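Side-chain contacts in E2A dna-binding protein (Human adenovirus 5, PDB 2WB0), which binds single-stranded DNA and, by forming multimers, unwinds the template without ATP during the elongation phase of viral strand-displacement replication: residues L109-L112 with H113-M117; K330-T333 with K334-Y337; A171-A174 with N175-S178. One frame throughout, in Å; residues are numbered along the deposited sequence.

Contact 1 of 3, residues L109-L112 with H113-M117; sequences LKCL and HGSIM. With ZN (zinc ion), chain B.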
loop_
_atom_site.group_PDB
_atom_site.type_symbol
_atom_site.label_atom_id
_atom_site.label_comp_id
_atom_site.label_asym_id
_atom_site.label_seq_id
_atom_site.Cartn_x
_atom_site.Cartn_y
_atom_site.Cartn_z
ATOM N N LEU A 109 9.415 14.656 -8.185
ATOM C CA LEU A 109 9.047 13.598 -7.207
ATOM C C LEU A 109 9.959 13.591 -5.955
ATOM O O LEU A 109 11.111 13.965 -6.054
ATOM C CB LEU A 109 9.054 12.217 -7.830
ATOM C CG LEU A 109 8.087 12.128 -9.008
ATOM C CD1 LEU A 109 8.482 10.959 -9.784
ATOM C CD2 LEU A 109 6.605 12.038 -8.460
ATOM N N LYS A 110 9.406 13.242 -4.799
ATOM C CA LYS A 110 10.211 13.001 -3.558
ATOM C C LYS A 110 10.060 11.522 -3.165
ATOM O O LYS A 110 8.984 10.945 -3.317
ATOM C CB LYS A 110 9.772 13.923 -2.391
ATOM C CG LYS A 110 10.054 15.349 -2.756
ATOM C CD LYS A 110 9.519 16.345 -1.798
ATOM C CE LYS A 110 9.403 17.748 -2.494
ATOM N NZ LYS A 110 8.239 18.246 -3.515
ATOM N N CYS A 111 11.141 10.892 -2.710
ATOM C CA CYS A 111 11.091 9.515 -2.252
ATOM C C CYS A 111 10.720 9.411 -0.796
ATOM O O CYS A 111 10.353 10.400 -0.175
ATOM C CB CYS A 111 12.428 8.807 -2.531
ATOM S SG CYS A 111 13.750 9.382 -1.459
ATOM N N LEU A 112 10.790 8.203 -0.240
ATOM C CA LEU A 112 10.420 7.972 1.165
ATOM C C LEU A 112 11.310 8.691 2.167
ATOM O O LEU A 112 10.868 9.011 3.260
ATOM C CB LEU A 112 10.433 6.482 1.462
ATOM C CG LEU A 112 9.196 5.619 1.280
ATOM C CD1 LEU A 112 7.818 6.270 0.877
ATOM C CD2 LEU A 112 9.492 4.227 0.729
ATOM N N HIS A 113 12.512 9.029 1.747
ATOM C CA HIS A 113 13.401 9.835 2.542
ATOM C C HIS A 113 12.888 11.246 2.701
ATOM O O HIS A 113 13.327 11.969 3.608
ATOM C CB HIS A 113 14.724 9.923 1.866
ATOM C CG HIS A 113 15.546 8.697 2.026
ATOM N ND1 HIS A 113 15.675 7.741 1.037
ATOM C CD2 HIS A 113 16.315 8.293 3.063
ATOM C CE1 HIS A 113 16.462 6.773 1.481
ATOM N NE2 HIS A 113 16.840 7.073 2.713
ATOM N N GLY A 114 11.995 11.654 1.805
ATOM C CA GLY A 114 11.462 13.010 1.758
ATOM C C GLY A 114 12.321 13.975 0.937
ATOM O O GLY A 114 12.093 15.187 0.926
ATOM N N SER A 115 13.331 13.444 0.271
ATOM C CA SER A 115 14.192 14.222 -0.596
ATOM C C SER A 115 13.838 14.031 -2.048
ATOM O O SER A 115 13.263 12.997 -2.475
ATOM C CB SER A 115 15.671 13.853 -0.390
ATOM O OG SER A 115 15.873 12.459 -0.364
ATOM N N ILE A 116 14.107 15.070 -2.804
ATOM C CA ILE A 116 13.790 15.016 -4.153
ATOM C C ILE A 116 14.528 13.862 -4.854
ATOM O O ILE A 116 15.685 13.552 -4.488
ATOM C CB ILE A 116 13.959 16.388 -4.898
ATOM C CG1 ILE A 116 15.136 16.456 -5.742
ATOM C CG2 ILE A 116 13.536 17.705 -4.251
ATOM C CD1 ILE A 116 14.536 16.239 -6.962
ATOM N N MET A 117 13.861 13.252 -5.844
ATOM C CA MET A 117 14.426 12.180 -6.650
ATOM C C MET A 117 15.187 12.699 -7.870
ATOM O O MET A 117 14.728 13.599 -8.545
ATOM C CB MET A 117 13.340 11.144 -7.082
ATOM C CG MET A 117 12.675 10.458 -5.819
ATOM S SD MET A 117 11.292 9.329 -6.333
ATOM C CE MET A 117 12.259 7.909 -6.936
HETATM ZN ZN ZN B . 14.900 7.510 -0.857
HETATM O O HOH W 1 12.162 14.549 -9.213
#
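C111 and H113, the first and third residues of a tight turn, bind the same zinc ion. The sulfur C111 SG lies 2.3 Å from the zinc and the ring nitrogen H113 ND1 lies 2.1 Å from it, while C166 and C182 complete the site. For C111, chi1 of 71° sets SG between its own backbone N and carbonyl carbon, where it meets the zinc and takes a weak hydrogen bond from H113 N. The sulfur also lies at the edge of the H113 imidazole, in the ring plane. The amide contact would probably ease some of the negative charge on a zinc-bound thiolate.

Backbone hydrogen bonds hold the hairpin-like bend. M117 N donates to L109 O (2.8 Å) in a nearly straight bond, and C111 N donates to S115 O (3.0 Å), forming a single antiparallel bridge between K110 and I116. The type I turn from C111 to G114 is closed by G114 N to C111 O (2.9 Å). G114 has a positive phi, a conformation that glycine adopts easily. Water 1 joins the open end: it accepts from L109 N and lies 2.8 Å from M117 O, to which it can donate.

Apolar contact fills one side. M117 CG rests against C111 CB (3.7 Å), and M117 SD comes within 3.9 Å of L109 CB. K110 instead sends its amine away to E108 and R101.

Two ligands separated by a single residue (Cys-X-His) on a tight turn, joined by two cysteines from farther along the chain, form a structural zinc site of three cysteines and one histidine.

Contact 2 of 3, residues K330-T333 with K334-Y337; sequences KWST and KHQY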
loop_
_atom_site.group_PDB
_atom_site.type_symbol
_atom_site.label_atom_id
_atom_site.label_comp_id
_atom_site.label_asym_id
_atom_site.label_seq_id
_atom_site.Cartn_x
_atom_site.Cartn_y
_atom_site.Cartn_z
ATOM N N LYS A 330 7.421 7.983 8.929
ATOM C CA LYS A 330 8.700 8.697 9.211
ATOM C C LYS A 330 9.812 7.841 8.679
ATOM O O LYS A 330 9.817 6.632 8.966
ATOM C CB LYS A 330 8.897 8.779 10.757
ATOM C CG LYS A 330 7.775 9.531 11.486
ATOM C CD LYS A 330 7.605 9.048 13.007
ATOM C CE LYS A 330 8.056 10.106 14.025
ATOM N NZ LYS A 330 7.507 9.850 15.417
ATOM N N TRP A 331 10.791 8.427 7.975
ATOM C CA TRP A 331 11.864 7.601 7.422
ATOM C C TRP A 331 12.683 7.064 8.595
ATOM O O TRP A 331 12.946 7.809 9.537
ATOM C CB TRP A 331 12.806 8.402 6.471
ATOM C CG TRP A 331 13.933 7.496 6.079
ATOM C CD1 TRP A 331 15.247 7.520 6.500
ATOM C CD2 TRP A 331 13.798 6.350 5.230
ATOM N NE1 TRP A 331 15.924 6.426 5.969
ATOM C CE2 TRP A 331 15.042 5.707 5.182
ATOM C CE3 TRP A 331 12.704 5.782 4.539
ATOM C CZ2 TRP A 331 15.241 4.538 4.450
ATOM C CZ3 TRP A 331 12.929 4.589 3.777
ATOM C CH2 TRP A 331 14.180 3.999 3.776
ATOM N N SER A 332 13.076 5.800 8.554
ATOM C CA SER A 332 14.020 5.297 9.524
ATOM C C SER A 332 14.717 4.126 8.905
ATOM O O SER A 332 14.302 3.643 7.851
ATOM C CB SER A 332 13.314 4.889 10.830
ATOM O OG SER A 332 12.629 3.681 10.692
ATOM N N THR A 333 15.749 3.628 9.560
ATOM C CA THR A 333 16.595 2.656 8.933
ATOM C C THR A 333 15.902 1.321 8.833
ATOM O O THR A 333 16.282 0.532 7.977
ATOM C CB THR A 333 17.988 2.544 9.631
ATOM O OG1 THR A 333 17.771 2.105 10.952
ATOM C CG2 THR A 333 18.630 3.859 9.708
ATOM N N LYS A 334 14.855 1.068 9.631
ATOM C CA LYS A 334 14.145 -0.181 9.445
ATOM C C LYS A 334 13.553 -0.301 8.035
ATOM O O LYS A 334 13.312 -1.421 7.587
ATOM C CB LYS A 334 13.032 -0.474 10.490
ATOM C CG LYS A 334 11.975 0.583 10.650
ATOM C CD LYS A 334 10.693 0.056 11.353
ATOM C CE LYS A 334 9.906 1.225 12.075
ATOM N NZ LYS A 334 8.744 0.806 12.971
ATOM N N HIS A 335 13.296 0.815 7.345
ATOM C CA HIS A 335 12.698 0.686 6.015
ATOM C C HIS A 335 13.779 0.686 4.935
ATOM O O HIS A 335 13.479 0.587 3.737
ATOM C CB HIS A 335 11.712 1.843 5.708
ATOM C CG HIS A 335 10.639 2.017 6.752
ATOM N ND1 HIS A 335 9.747 1.021 7.070
ATOM C CD2 HIS A 335 10.355 3.057 7.570
ATOM C CE1 HIS A 335 8.929 1.453 8.011
ATOM N NE2 HIS A 335 9.268 2.697 8.317
ATOM N N GLN A 336 15.024 0.840 5.342
ATOM C CA GLN A 336 16.115 0.834 4.367
ATOM C C GLN A 336 16.233 -0.438 3.542
ATOM O O GLN A 336 16.064 -1.542 4.072
ATOM C CB GLN A 336 17.423 1.043 5.135
ATOM C CG GLN A 336 18.544 1.486 4.325
ATOM C CD GLN A 336 19.612 2.063 5.242
ATOM O OE1 GLN A 336 19.815 3.283 5.340
ATOM N NE2 GLN A 336 20.266 1.179 5.947
ATOM N N TYR A 337 16.496 -0.289 2.246
ATOM C CA TYR A 337 16.636 -1.398 1.345
ATOM C C TYR A 337 17.816 -2.235 1.855
ATOM O O TYR A 337 18.802 -1.663 2.340
ATOM C CB TYR A 337 17.005 -0.862 -0.035
ATOM C CG TYR A 337 16.998 -1.880 -1.106
ATOM C CD1 TYR A 337 18.148 -2.608 -1.422
ATOM C CD2 TYR A 337 15.854 -2.077 -1.876
ATOM C CE1 TYR A 337 18.128 -3.565 -2.453
ATOM C CE2 TYR A 337 15.838 -2.991 -2.924
ATOM C CZ TYR A 337 16.973 -3.748 -3.177
ATOM O OH TYR A 337 16.932 -4.620 -4.207
HETATM O O HOH W 2 16.441 -2.144 6.673
#
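W331 packs against H335 and Q336 with the far end of its indole, and its side chain can be followed outward. From CB, the chain leaves with CG anti to the backbone N (chi1 174°), and the bond to CB itself points away from residues 334–337. The far end of the indole nevertheless returns to them. CZ3 touches H335 CB at 3.6 Å, CH2 lies 3.5 Å from H335 O, and CZ2 comes within 3.8 Å of Q336 CA. The side chains of W331 and H335 run antiparallel alongside one another. A broad, rigid indole suits this place, since one ring spans two successive residues while also meeting H113 and C182 of the neighbouring zinc site.

Beside the indole the backbone turns as a short 3-10 segment. H335 N donates to S332 O at 3.0 Å, and Q336 N to T333 O at 2.9 Å; both are bonds between residues three apart. Water 2 lies within hydrogen-bonding distance of T333 O and Q336 O and can donate to them. On another side of H335, the aliphatic K334 CG sits 4.0 Å above the imidazole plane, over its centre. S332 OG is close to the same methylene, 3.2 Å from K334 CG.

Apart from the two 3-10 bonds and the possible water bridge, then, the contact is chiefly van der Waals: W331 packs against a turn in which the amides of H335 and Q336 are paired, and one face of the imidazole meets the apolar K334 CG, while K330 O lies at its edge, in the ring plane.

Contact 3 of 3, residues A171-A174 with N175-S178; sequences ACPA and NQFS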
loop_
_atom_site.group_PDB
_atom_site.type_symbol
_atom_site.label_atom_id
_atom_site.label_comp_id
_atom_site.label_asym_id
_atom_site.label_seq_id
_atom_site.Cartn_x
_atom_site.Cartn_y
_atom_site.Cartn_z
ATOM N N ALA A 171 24.381 7.489 -7.888
ATOM C CA ALA A 171 25.560 6.953 -8.595
ATOM C C ALA A 171 25.415 5.445 -8.983
ATOM O O ALA A 171 26.349 4.844 -9.474
ATOM C CB ALA A 171 26.850 7.209 -7.715
ATOM N N CYS A 172 24.242 4.850 -8.744
ATOM C CA CYS A 172 23.944 3.473 -9.127
ATOM C C CYS A 172 23.362 3.498 -10.548
ATOM O O CYS A 172 22.781 4.507 -10.967
ATOM C CB CYS A 172 22.874 2.881 -8.214
ATOM S SG CYS A 172 23.394 2.674 -6.497
ATOM N N PRO A 173 23.502 2.396 -11.299
ATOM C CA PRO A 173 22.690 2.237 -12.522
ATOM C C PRO A 173 21.216 2.463 -12.177
ATOM O O PRO A 173 20.838 2.172 -11.066
ATOM C CB PRO A 173 22.861 0.734 -12.869
ATOM C CG PRO A 173 24.232 0.401 -12.330
ATOM C CD PRO A 173 24.309 1.189 -11.010
ATOM N N ALA A 174 20.412 2.946 -13.133
ATOM C CA ALA A 174 18.980 3.050 -12.932
ATOM C C ALA A 174 18.389 1.713 -12.506
ATOM O O ALA A 174 18.713 0.662 -13.066
ATOM C CB ALA A 174 18.267 3.594 -14.259
ATOM N N ASN A 175 17.536 1.745 -11.492
ATOM C CA ASN A 175 16.786 0.573 -10.988
ATOM C C ASN A 175 17.683 -0.437 -10.254
ATOM O O ASN A 175 17.319 -1.620 -10.084
ATOM C CB ASN A 175 15.921 -0.111 -12.056
ATOM C CG ASN A 175 14.702 -0.828 -11.473
ATOM O OD1 ASN A 175 14.297 -0.618 -10.328
ATOM N ND2 ASN A 175 14.141 -1.733 -12.256
ATOM N N GLN A 176 18.825 0.052 -9.772
ATOM C CA GLN A 176 19.584 -0.722 -8.830
ATOM C C GLN A 176 19.617 0.069 -7.557
ATOM O O GLN A 176 19.555 1.317 -7.581
ATOM C CB GLN A 176 20.963 -1.053 -9.352
ATOM C CG GLN A 176 20.849 -2.030 -10.526
ATOM C CD GLN A 176 22.215 -2.494 -11.055
ATOM O OE1 GLN A 176 23.281 -2.312 -10.380
ATOM N NE2 GLN A 176 22.206 -3.035 -12.289
ATOM N N PHE A 177 19.660 -0.641 -6.446
ATOM C CA PHE A 177 19.490 0.028 -5.183
ATOM C C PHE A 177 20.702 -0.155 -4.273
ATOM O O PHE A 177 21.201 -1.270 -4.089
ATOM C CB PHE A 177 18.201 -0.465 -4.543
ATOM C CG PHE A 177 16.990 -0.368 -5.440
ATOM C CD1 PHE A 177 16.271 0.832 -5.518
ATOM C CD2 PHE A 177 16.562 -1.472 -6.218
ATOM C CE1 PHE A 177 15.109 0.934 -6.332
ATOM C CE2 PHE A 177 15.417 -1.368 -7.054
ATOM C CZ PHE A 177 14.696 -0.168 -7.098
ATOM N N SER A 178 21.167 0.950 -3.723
ATOM C CA SER A 178 22.251 0.943 -2.735
ATOM C C SER A 178 21.746 0.498 -1.365
ATOM O O SER A 178 20.525 0.490 -1.119
ATOM C CB SER A 178 22.824 2.364 -2.627
ATOM O OG SER A 178 22.019 3.186 -1.773
HETATM O O HOH W 3 20.244 -1.329 -13.833
#
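P173 and Q176, the first and last residues of a type II turn, meet through both backbone and side chain, and N175 stands at the third position between them. The positive phi of N175, 71°, is the conformation that this position requires, and asparagine tolerates it better than most residues with a side chain. A174 holds the second position with phi -54° and psi 134°, while P173 offers an acceptor carbonyl and an apolar ring to Q176.

Q176 closes the turn: its N donates to P173 O at 3.2 Å. Its side chain then folds back along the proline. CG lies anti to the carbonyl carbon and the chain is extended beyond it, which brings OE1 to 3.5 Å from P173 CG and the amide carbon CD to 3.8 Å from P173 CB. Water 3 donates to A174 O and accepts a weak bond from Q176 NE2.

The CB of F177 points away from residues 171–174, and its ring stacks on Y337. S178 CB meets C172 SG at 3.9 Å, while its hydroxyl bonds to K180 and H168.

One direct backbone bond and a partly weak water bridge thus fasten this turn, and the glutamine amide touches the proline ring through van der Waals contact.

In the fold
Along the chain the order is contact 1, contact 3, contact 2. Contact 1 leads into strand 118-124 and contact 3 lies between strands 158-165 and 185-186, so both belong to loops of one three-stranded antiparallel sheet in the zinc-binding region; their centres are 15 Å apart and they do not touch. Contact 2 comes much later, after helix 300-315, yet meets both: W331 packs on H113 of contact 1, and Y337 stacks on F177 of contact 3. Their centres lie 13 and 18 Å from that of contact 2. A segment near the C-terminal end thus spans the loops around the first zinc, so residues distant in sequence pack together beside that site.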